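Side-chain contacts in cyclopropane mycolic acid synthase MmaA2 (Mycobacterium tuberculosis, PDB 1TPY), which converts a double bond of mycolic acids into a cis-cyclopropane ring by transferring a methylene group from S-adenosyl-L-methionine: residues Arg234-Trp239 with Lys264-Cys269; Leu25-Asp28 with Thr32-Cys35. All coordinates share one frame; numbering follows the deposited sequence.

Contact 1. Residues Arg234-Trp239 with Lys264-Cys269; sequences RTLDLW and KYLTGC. With 16A (cetyl-trimethyl-ammonium), chain D.
The pocket that holds the hydrocarbon chain of cetyl-trimethyl-ammonium is walled here by two helix segments, with Leu236 and Trp239 of 234-239 facing Leu266 and Cys269 of 264-269. The two segments run nearly antiparallel (154°), with axes 8.5 Å apart, and no hydrogen bond joins them. Leu236 divides its two methyls: CD1 lies 3.6 Å from Cys269 CB, while CD2 is 4.2 Å from CD2 of Leu266 and also meets the detergent, 3.6 Å from its terminal carbon C1. Leu266 crosses Trp239 at about a right angle; its CD1 sits 4.1 Å from Trp239 CB, and its CD2 approaches the indole at CE3. The indole presents its edge, through CZ3, to C1 of the detergent, and the Tyr265 ring meets C2 edge-on in the same way. Cys269, probably an active-site residue as in related enzymes, has SG anti to its carbonyl carbon (chi1 -67°), which brings the sulfur alongside the alkyl chain, 3.6 Å from C3. Around this apolar wall, helix 186-199 packs on Tyr265 and Cys269, helix 45-57 covers Trp239, and a salt bridge from Asp237 to Arg274 adds a second tie between helices 229-245 and 256-275.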
ATOM      1  N   ARG A 234     -12.015  -9.606   3.337  1.00 25.77           N
ATOM      2  CA  ARG A 234     -11.548 -10.973   3.155  1.00 25.47           C
ATOM      3  C   ARG A 234     -10.030 -11.057   3.283  1.00 25.18           C
ATOM      4  O   ARG A 234      -9.502 -11.994   3.895  1.00 25.08           O
ATOM      5  CB  ARG A 234     -11.973 -11.505   1.791  1.00 25.17           C
ATOM      6  CG  ARG A 234     -11.624 -12.959   1.619  1.00 32.31           C
ATOM      7  CD  ARG A 234     -12.175 -13.524   0.337  1.00 31.14           C
ATOM      8  NE  ARG A 234     -11.770 -14.915   0.194  1.00 35.05           N
ATOM      9  CZ  ARG A 234     -11.982 -15.643  -0.896  1.00 36.79           C
ATOM     10  NH1 ARG A 234     -12.602 -15.112  -1.942  1.00 34.95           N
ATOM     11  NH2 ARG A 234     -11.555 -16.898  -0.945  1.00 38.59           N
ATOM     12  N   THR A 235      -9.325 -10.093   2.696  1.00 22.57           N
ATOM     13  CA  THR A 235      -7.871 -10.089   2.785  1.00 22.46           C
ATOM     14  C   THR A 235      -7.517 -10.034   4.266  1.00 21.86           C
ATOM     15  O   THR A 235      -6.689 -10.798   4.747  1.00 23.62           O
ATOM     16  CB  THR A 235      -7.253  -8.865   2.075  1.00 22.17           C
ATOM     17  OG1 THR A 235      -7.552  -8.919   0.674  1.00 22.00           O
ATOM     18  CG2 THR A 235      -5.732  -8.847   2.266  1.00 21.92           C
ATOM     19  N   LEU A 236      -8.172  -9.133   4.983  1.00 21.85           N
ATOM     20  CA  LEU A 236      -7.940  -8.963   6.408  1.00 22.03           C
ATOM     21  C   LEU A 236      -8.278 -10.208   7.228  1.00 21.82           C
ATOM     22  O   LEU A 236      -7.566 -10.532   8.180  1.00 20.68           O
ATOM     23  CB  LEU A 236      -8.723  -7.746   6.908  1.00 20.82           C
ATOM     24  CG  LEU A 236      -8.048  -6.417   6.533  1.00 21.68           C
ATOM     25  CD1 LEU A 236      -8.999  -5.250   6.695  1.00 20.92           C
ATOM     26  CD2 LEU A 236      -6.824  -6.227   7.410  1.00 19.39           C
ATOM     27  N   ASP A 237      -9.355 -10.906   6.863  1.00 23.04           N
ATOM     28  CA  ASP A 237      -9.743 -12.122   7.576  1.00 24.41           C
ATOM     29  C   ASP A 237      -8.638 -13.163   7.404  1.00 25.45           C
ATOM     30  O   ASP A 237      -8.244 -13.837   8.360  1.00 25.92           O
ATOM     31  CB  ASP A 237     -11.054 -12.712   7.023  1.00 26.83           C
ATOM     32  CG  ASP A 237     -12.267 -11.827   7.286  1.00 27.58           C
ATOM     33  OD1 ASP A 237     -12.284 -11.115   8.307  1.00 26.18           O
ATOM     34  OD2 ASP A 237     -13.216 -11.867   6.474  1.00 29.02           O
ATOM     35  N   LEU A 238      -8.148 -13.293   6.176  1.00 23.62           N
ATOM     36  CA  LEU A 238      -7.100 -14.258   5.877  1.00 24.40           C
ATOM     37  C   LEU A 238      -5.814 -13.955   6.647  1.00 23.44           C
ATOM     38  O   LEU A 238      -5.174 -14.870   7.174  1.00 23.84           O
ATOM     39  CB  LEU A 238      -6.852 -14.299   4.364  1.00 22.74           C
ATOM     40  CG  LEU A 238      -8.013 -14.933   3.588  1.00 24.46           C
ATOM     41  CD1 LEU A 238      -7.898 -14.608   2.123  1.00 24.97           C
ATOM     42  CD2 LEU A 238      -8.018 -16.444   3.799  1.00 25.32           C
ATOM     43  N   TRP A 239      -5.443 -12.679   6.728  1.00 22.68           N
ATOM     44  CA  TRP A 239      -4.242 -12.299   7.466  1.00 22.46           C
ATOM     45  C   TRP A 239      -4.459 -12.603   8.942  1.00 21.63           C
ATOM     46  O   TRP A 239      -3.598 -13.170   9.599  1.00 23.25           O
ATOM     47  CB  TRP A 239      -3.937 -10.805   7.312  1.00 20.09           C
ATOM     48  CG  TRP A 239      -3.377 -10.404   5.993  1.00 19.70           C
ATOM     49  CD1 TRP A 239      -2.767 -11.214   5.066  1.00 18.77           C
ATOM     50  CD2 TRP A 239      -3.319  -9.078   5.465  1.00 17.66           C
ATOM     51  NE1 TRP A 239      -2.337 -10.467   3.997  1.00 16.43           N
ATOM     52  CE2 TRP A 239      -2.663  -9.152   4.215  1.00 17.52           C
ATOM     53  CE3 TRP A 239      -3.759  -7.828   5.928  1.00 16.82           C
ATOM     54  CZ2 TRP A 239      -2.439  -8.025   3.421  1.00 17.93           C
ATOM     55  CZ3 TRP A 239      -3.537  -6.709   5.141  1.00 18.51           C
ATOM     56  CH2 TRP A 239      -2.881  -6.814   3.898  1.00 17.35           C
ATOM     57  N   LYS A 264      -6.004  -7.677  17.134  1.00 25.52           N
ATOM     58  CA  LYS A 264      -6.993  -6.636  17.392  1.00 25.65           C
ATOM     59  C   LYS A 264      -7.060  -5.707  16.182  1.00 24.43           C
ATOM     60  O   LYS A 264      -8.143  -5.300  15.753  1.00 23.29           O
ATOM     61  CB  LYS A 264      -6.599  -5.832  18.640  1.00 27.85           C
ATOM     62  CG  LYS A 264      -7.532  -4.665  18.967  1.00 27.76           C
ATOM     63  CD  LYS A 264      -7.078  -3.943  20.231  1.00 27.52           C
ATOM     64  CE  LYS A 264      -7.902  -2.683  20.487  1.00 29.36           C
ATOM     65  NZ  LYS A 264      -7.498  -2.013  21.767  1.00 30.96           N
ATOM     66  N   TYR A 265      -5.895  -5.380  15.630  1.00 22.97           N
ATOM     67  CA  TYR A 265      -5.834  -4.499  14.472  1.00 22.84           C
ATOM     68  C   TYR A 265      -6.388  -5.172  13.219  1.00 23.46           C
ATOM     69  O   TYR A 265      -7.212  -4.592  12.517  1.00 23.76           O
ATOM     70  CB  TYR A 265      -4.387  -4.013  14.263  1.00 21.34           C
ATOM     71  CG  TYR A 265      -3.838  -4.038  12.844  1.00 21.20           C
ATOM     72  CD1 TYR A 265      -4.516  -3.434  11.783  1.00 21.02           C
ATOM     73  CD2 TYR A 265      -2.598  -4.628  12.579  1.00 22.02           C
ATOM     74  CE1 TYR A 265      -3.975  -3.415  10.496  1.00 19.94           C
ATOM     75  CE2 TYR A 265      -2.045  -4.613  11.296  1.00 21.23           C
ATOM     76  CZ  TYR A 265      -2.740  -4.007  10.261  1.00 21.89           C
ATOM     77  OH  TYR A 265      -2.196  -4.007   8.999  1.00 21.61           O
ATOM     78  N   LEU A 266      -5.965  -6.400  12.950  1.00 23.76           N
ATOM     79  CA  LEU A 266      -6.437  -7.090  11.756  1.00 25.46           C
ATOM     80  C   LEU A 266      -7.948  -7.331  11.754  1.00 24.90           C
ATOM     81  O   LEU A 266      -8.621  -7.020  10.775  1.00 26.34           O
ATOM     82  CB  LEU A 266      -5.691  -8.419  11.578  1.00 22.91           C
ATOM     83  CG  LEU A 266      -4.172  -8.334  11.378  1.00 22.35           C
ATOM     84  CD1 LEU A 266      -3.614  -9.745  11.283  1.00 20.92           C
ATOM     85  CD2 LEU A 266      -3.827  -7.540  10.116  1.00 21.68           C
ATOM     86  N   THR A 267      -8.479  -7.884  12.841  1.00 24.72           N
ATOM     87  CA  THR A 267      -9.911  -8.159  12.918  1.00 25.22           C
ATOM     88  C   THR A 267     -10.719  -6.868  12.979  1.00 25.78           C
ATOM     89  O   THR A 267     -11.806  -6.790  12.416  1.00 24.92           O
ATOM     90  CB  THR A 267     -10.261  -9.035  14.145  1.00 25.54           C
ATOM     91  OG1 THR A 267      -9.752  -8.424  15.336  1.00 28.16           O
ATOM     92  CG2 THR A 267      -9.653 -10.420  14.000  1.00 23.98           C
ATOM     93  N   GLY A 268     -10.186  -5.856  13.659  1.00 24.96           N
ATOM     94  CA  GLY A 268     -10.894  -4.594  13.747  1.00 25.82           C
ATOM     95  C   GLY A 268     -11.092  -3.965  12.376  1.00 27.73           C
ATOM     96  O   GLY A 268     -12.200  -3.544  12.027  1.00 28.52           O
ATOM     97  N   CYS A 269     -10.018  -3.905  11.590  1.00 25.58           N
ATOM     98  CA  CYS A 269     -10.087  -3.323  10.257  1.00 24.75           C
ATOM     99  C   CYS A 269     -11.017  -4.113   9.348  1.00 24.56           C
ATOM    100  O   CYS A 269     -11.708  -3.536   8.507  1.00 24.55           O
ATOM    101  CB  CYS A 269      -8.692  -3.241   9.637  1.00 23.48           C
ATOM    102  SG  CYS A 269      -7.603  -2.077  10.483  1.00 26.23           S
TER
HETATM  103  C1  16A D1901      -4.979  -3.307   6.549  1.00 28.91           C
HETATM  104  C2  16A D1901      -4.923  -1.886   7.109  1.00 29.99           C
HETATM  105  C3  16A D1901      -6.337  -1.289   7.195  1.00 30.46           C
HETATM  106  C4  16A D1901      -6.420   0.123   7.759  1.00 29.63           C
HETATM  107  C5  16A D1901      -7.890   0.573   7.782  1.00 28.27           C
HETATM  108  C6  16A D1901      -8.143   1.987   8.327  1.00 27.62           C
HETATM  109  C7  16A D1901      -7.809   2.284   9.810  1.00 26.89           C
HETATM  110  C8  16A D1901      -7.610   3.762  10.228  1.00 27.69           C
HETATM  111  C9  16A D1901      -6.636   4.614   9.380  1.00 27.18           C
HETATM  112  C10 16A D1901      -5.151   4.179   9.385  1.00 26.67           C
HETATM  113  C11 16A D1901      -4.283   4.705   8.215  1.00 28.97           C
HETATM  114  C12 16A D1901      -2.970   3.943   7.979  1.00 31.66           C
HETATM  115  C13 16A D1901      -3.073   2.966   6.803  1.00 33.07           C
HETATM  116  C14 16A D1901      -1.794   2.148   6.641  1.00 35.34           C
HETATM  117  C15 16A D1901      -2.095   1.029   5.630  1.00 36.54           C
HETATM  118  C16 16A D1901      -0.867   0.098   5.567  1.00 37.00           C
HETATM  119  N1  16A D1901      -0.718  -1.173   4.736  1.00 37.05           N
HETATM  120  C17 16A D1901       0.328  -2.016   4.736  1.00 37.68           C
HETATM  121  C18 16A D1901      -1.902  -2.092   4.945  1.00 36.84           C
HETATM  122  C19 16A D1901      -0.785  -0.797   3.273  1.00 36.17           C

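Contact 2. Residues Leu25-Asp28 with Thr32-Cys35; sequences LFLD and TYSC. With SAH (S-adenosyl-L-homocysteine), chain C; 16A (cetyl-trimethyl-ammonium), chain D; CO3 (carbonate ion), chain B.
Leu27 and Tyr33 make the main apolar contact between 25-28 and 32-35, their side chains crossing at about a right angle. Leu27 CD2 comes 3.6 Å from Tyr33 CD2 and also lies against the carbonyl oxygen of Thr32. Phe26 brings the rim of its ring to the phenol, CE1 standing 4.3 Å from Tyr33 CE2, and Tyr33 OH lies at the edge of the Phe26 ring near its plane. That hydroxyl is hydrogen-bonded to Tyr265 and His15. With CG anti to the backbone N (chi1 -161°), the Tyr33 ring turns one face to the trimethylammonium head, whose methyl C17 sits over the ring centre, 3.5 Å from Tyr33 CG.

The polar links lie on the Asp28 side. Thr32 N gives a weak, bent hydrogen bond to Asp28 OD1 (3.4 Å, 143°). A water bridges the same two residues: it donates to Asp28 OD1 (2.6 Å) and to Thr32 O (2.7 Å), and accepts from Asp28 N. The other carboxylate oxygen, OD2, bonds to Thr30 OG1, which also pairs with Thr32 OG1, so both carboxylate oxygens of Asp28 are tied into the turn.

Ligand bonds complete the set. Tyr33 N points almost straight at OXT of S-adenosyl-L-homocysteine (2.8 Å, 176°), Ser34 OG donates to the second carboxylate oxygen, O, and Cys35 N bonds O1 of a carbonate ion, probably from the crystallisation liquor. Tyr33 and Ser34 are established S-adenosyl-L-methionine-binding residues, and this compact loop supplies the part of the methyltransferase cofactor site that grips the carboxylate of the ligand.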
ATOM      1  N   LEU A  25       4.524 -14.534   9.236  1.00 25.41           N
ATOM      2  CA  LEU A  25       3.558 -15.409   9.897  1.00 24.67           C
ATOM      3  C   LEU A  25       2.148 -15.280   9.332  1.00 25.44           C
ATOM      4  O   LEU A  25       1.383 -16.241   9.366  1.00 26.41           O
ATOM      5  CB  LEU A  25       3.499 -15.117  11.397  1.00 22.47           C
ATOM      6  CG  LEU A  25       4.753 -15.338  12.246  1.00 23.18           C
ATOM      7  CD1 LEU A  25       4.435 -14.987  13.693  1.00 23.55           C
ATOM      8  CD2 LEU A  25       5.223 -16.792  12.135  1.00 21.41           C
ATOM      9  N   PHE A  26       1.787 -14.105   8.821  1.00 25.22           N
ATOM     10  CA  PHE A  26       0.437 -13.948   8.301  1.00 25.34           C
ATOM     11  C   PHE A  26       0.285 -13.428   6.873  1.00 23.91           C
ATOM     12  O   PHE A  26      -0.769 -13.598   6.264  1.00 22.60           O
ATOM     13  CB  PHE A  26      -0.399 -13.105   9.277  1.00 24.94           C
ATOM     14  CG  PHE A  26       0.014 -11.664   9.367  1.00 26.17           C
ATOM     15  CD1 PHE A  26      -0.472 -10.728   8.457  1.00 24.80           C
ATOM     16  CD2 PHE A  26       0.860 -11.233  10.388  1.00 24.80           C
ATOM     17  CE1 PHE A  26      -0.127  -9.385   8.566  1.00 24.24           C
ATOM     18  CE2 PHE A  26       1.213  -9.891  10.509  1.00 23.87           C
ATOM     19  CZ  PHE A  26       0.721  -8.964   9.599  1.00 25.30           C
ATOM     20  N   LEU A  27       1.323 -12.808   6.323  1.00 23.92           N
ATOM     21  CA  LEU A  27       1.217 -12.321   4.949  1.00 23.93           C
ATOM     22  C   LEU A  27       1.340 -13.517   4.016  1.00 23.44           C
ATOM     23  O   LEU A  27       1.794 -14.586   4.431  1.00 22.66           O
ATOM     24  CB  LEU A  27       2.328 -11.315   4.639  1.00 23.49           C
ATOM     25  CG  LEU A  27       2.320 -10.007   5.435  1.00 24.20           C
ATOM     26  CD1 LEU A  27       3.503  -9.139   5.007  1.00 23.21           C
ATOM     27  CD2 LEU A  27       1.000  -9.281   5.210  1.00 25.23           C
ATOM     28  N   ASP A  28       0.924 -13.354   2.764  1.00 22.08           N
ATOM     29  CA  ASP A  28       1.047 -14.450   1.814  1.00 22.39           C
ATOM     30  C   ASP A  28       2.546 -14.562   1.529  1.00 22.58           C
ATOM     31  O   ASP A  28       3.318 -13.687   1.919  1.00 23.23           O
ATOM     32  CB  ASP A  28       0.283 -14.154   0.524  1.00 21.24           C
ATOM     33  CG  ASP A  28       1.001 -13.159  -0.356  1.00 23.57           C
ATOM     34  OD1 ASP A  28       0.889 -11.938  -0.112  1.00 24.63           O
ATOM     35  OD2 ASP A  28       1.697 -13.609  -1.283  1.00 22.65           O
ATOM     36  N   THR A  32       3.112  -9.451   0.272  1.00 23.85           N
ATOM     37  CA  THR A  32       2.380  -8.286  -0.198  1.00 22.14           C
ATOM     38  C   THR A  32       1.587  -7.858   1.029  1.00 21.69           C
ATOM     39  O   THR A  32       1.052  -8.693   1.754  1.00 21.28           O
ATOM     40  CB  THR A  32       1.431  -8.637  -1.359  1.00 21.74           C
ATOM     41  OG1 THR A  32       2.202  -9.078  -2.484  1.00 22.06           O
ATOM     42  CG2 THR A  32       0.622  -7.420  -1.761  1.00 20.62           C
ATOM     43  N   TYR A  33       1.528  -6.558   1.275  1.00 22.02           N
ATOM     44  CA  TYR A  33       0.854  -6.053   2.454  1.00 20.94           C
ATOM     45  C   TYR A  33      -0.111  -4.953   2.041  1.00 21.33           C
ATOM     46  O   TYR A  33       0.112  -3.776   2.315  1.00 20.96           O
ATOM     47  CB  TYR A  33       1.917  -5.523   3.417  1.00 19.66           C
ATOM     48  CG  TYR A  33       1.486  -5.362   4.857  1.00 19.18           C
ATOM     49  CD1 TYR A  33       2.365  -4.826   5.794  1.00 16.67           C
ATOM     50  CD2 TYR A  33       0.214  -5.741   5.285  1.00 20.34           C
ATOM     51  CE1 TYR A  33       1.997  -4.668   7.118  1.00 19.22           C
ATOM     52  CE2 TYR A  33      -0.170  -5.587   6.619  1.00 20.94           C
ATOM     53  CZ  TYR A  33       0.736  -5.048   7.528  1.00 21.04           C
ATOM     54  OH  TYR A  33       0.397  -4.889   8.850  1.00 22.61           O
ATOM     55  N   SER A  34      -1.186  -5.363   1.377  1.00 19.62           N
ATOM     56  CA  SER A  34      -2.206  -4.455   0.880  1.00 19.65           C
ATOM     57  C   SER A  34      -3.389  -5.289   0.385  1.00 19.31           C
ATOM     58  O   SER A  34      -3.272  -6.496   0.203  1.00 15.63           O
ATOM     59  CB  SER A  34      -1.634  -3.608  -0.263  1.00 19.99           C
ATOM     60  OG  SER A  34      -0.973  -4.427  -1.222  1.00 22.73           O
ATOM     61  N   CYS A  35      -4.525  -4.642   0.156  1.00 19.69           N
ATOM     62  CA  CYS A  35      -5.719  -5.351  -0.287  1.00 20.76           C
ATOM     63  C   CYS A  35      -5.548  -6.236  -1.528  1.00 21.62           C
ATOM     64  O   CYS A  35      -5.109  -5.778  -2.586  1.00 19.93           O
ATOM     65  CB  CYS A  35      -6.851  -4.360  -0.540  1.00 21.69           C
ATOM     66  SG  CYS A  35      -8.411  -5.173  -0.992  1.00 21.37           S
TER
HETATM   67  N   SAH C1900       3.355  -1.375  -1.754  1.00 15.42           N
HETATM   68  CA  SAH C1900       3.626  -2.543  -0.915  1.00 19.65           C
HETATM   69  CB  SAH C1900       3.851  -2.147   0.567  1.00 17.13           C
HETATM   70  CG  SAH C1900       2.745  -1.364   1.276  1.00 18.06           C
HETATM   71  SD  SAH C1900       3.136  -0.984   3.006  1.00 24.06           S
HETATM   72  C   SAH C1900       2.487  -3.558  -1.010  1.00 19.58           C
HETATM   73  O   SAH C1900       1.448  -3.221  -1.607  1.00 20.69           O
HETATM   74  OXT SAH C1900       2.637  -4.673  -0.476  1.00 23.01           O
HETATM   75  C5' SAH C1900       3.414   0.806   2.951  1.00 22.87           C
HETATM   76  C4' SAH C1900       4.718   1.130   2.207  1.00 23.44           C
HETATM   77  O4' SAH C1900       4.819   2.523   1.826  1.00 25.51           O
HETATM   78  C3' SAH C1900       5.974   0.822   3.020  1.00 24.00           C
HETATM   79  O3' SAH C1900       6.944   0.195   2.162  1.00 22.97           O
HETATM   80  C2' SAH C1900       6.432   2.174   3.487  1.00 24.91           C
HETATM   81  O2' SAH C1900       7.832   2.176   3.816  1.00 21.62           O
HETATM   82  C1' SAH C1900       6.077   3.019   2.308  1.00 24.29           C
HETATM   83  N9  SAH C1900       6.002   4.513   2.588  1.00 24.45           N
HETATM   84  C8  SAH C1900       5.301   5.224   3.510  1.00 22.76           C
HETATM   85  N7  SAH C1900       5.450   6.509   3.487  1.00 24.00           N
HETATM   86  C5  SAH C1900       6.352   6.682   2.432  1.00 23.44           C
HETATM   87  C6  SAH C1900       6.962   7.821   1.840  1.00 22.51           C
HETATM   88  N6  SAH C1900       6.734   9.061   2.264  1.00 23.08           N
HETATM   89  N1  SAH C1900       7.823   7.619   0.787  1.00 24.24           N
HETATM   90  C2  SAH C1900       8.062   6.360   0.348  1.00 24.75           C
HETATM   91  N3  SAH C1900       7.550   5.215   0.825  1.00 23.42           N
HETATM   92  C4  SAH C1900       6.691   5.457   1.879  1.00 23.47           C
HETATM   93  C1  16A D1901      -4.979  -3.307   6.549  1.00 28.91           C
HETATM   94  C2  16A D1901      -4.923  -1.886   7.109  1.00 29.99           C
HETATM   95  C3  16A D1901      -6.337  -1.289   7.195  1.00 30.46           C
HETATM   96  C4  16A D1901      -6.420   0.123   7.759  1.00 29.63           C
HETATM   97  C5  16A D1901      -7.890   0.573   7.782  1.00 28.27           C
HETATM   98  C6  16A D1901      -8.143   1.987   8.327  1.00 27.62           C
HETATM   99  C7  16A D1901      -7.809   2.284   9.810  1.00 26.89           C
HETATM  100  C8  16A D1901      -7.610   3.762  10.228  1.00 27.69           C
HETATM  101  C9  16A D1901      -6.636   4.614   9.380  1.00 27.18           C
HETATM  102  C10 16A D1901      -5.151   4.179   9.385  1.00 26.67           C
HETATM  103  C11 16A D1901      -4.283   4.705   8.215  1.00 28.97           C
HETATM  104  C12 16A D1901      -2.970   3.943   7.979  1.00 31.66           C
HETATM  105  C13 16A D1901      -3.073   2.966   6.803  1.00 33.07           C
HETATM  106  C14 16A D1901      -1.794   2.148   6.641  1.00 35.34           C
HETATM  107  C15 16A D1901      -2.095   1.029   5.630  1.00 36.54           C
HETATM  108  C16 16A D1901      -0.867   0.098   5.567  1.00 37.00           C
HETATM  109  N1  16A D1901      -0.718  -1.173   4.736  1.00 37.05           N
HETATM  110  C17 16A D1901       0.328  -2.016   4.736  1.00 37.68           C
HETATM  111  C18 16A D1901      -1.902  -2.092   4.945  1.00 36.84           C
HETATM  112  C19 16A D1901      -0.785  -0.797   3.273  1.00 36.17           C
HETATM  113  C   CO3 B 902      -4.091  -0.615   0.831  1.00 25.75           C
HETATM  114  O1  CO3 B 902      -4.594  -1.829   0.126  1.00 23.36           O
HETATM  115  O2  CO3 B 902      -3.725  -0.689   2.128  1.00 32.07           O
HETATM  116  O3  CO3 B 902      -4.008   0.567   0.170  1.00 31.85           O
HETATM  117  O   HOH W   1      -0.583 -10.832   1.694  1.00 18.95           O

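Overall arrangement
From the N terminus, contact 2 comes first, closing a short turn within the loop between helices 20-24 and 45-57. Contact 1 follows much later, pairing helices 229-245 and 256-275 across an almost wholly helical connection that includes helix 247-253. The two are in series, neither nested nor crossed, yet they touch in space with centres about 10 Å apart. Trp239 O packs 3.2 Å from Phe26 CB, while Trp239 CH2 lies 3.6 Å from Tyr33 CD2. Together they join the cofactor-binding loop to the helices lining the detergent pocket, probably where the acyl chain of the substrate lies, and cetyl-trimethyl-ammonium spans both.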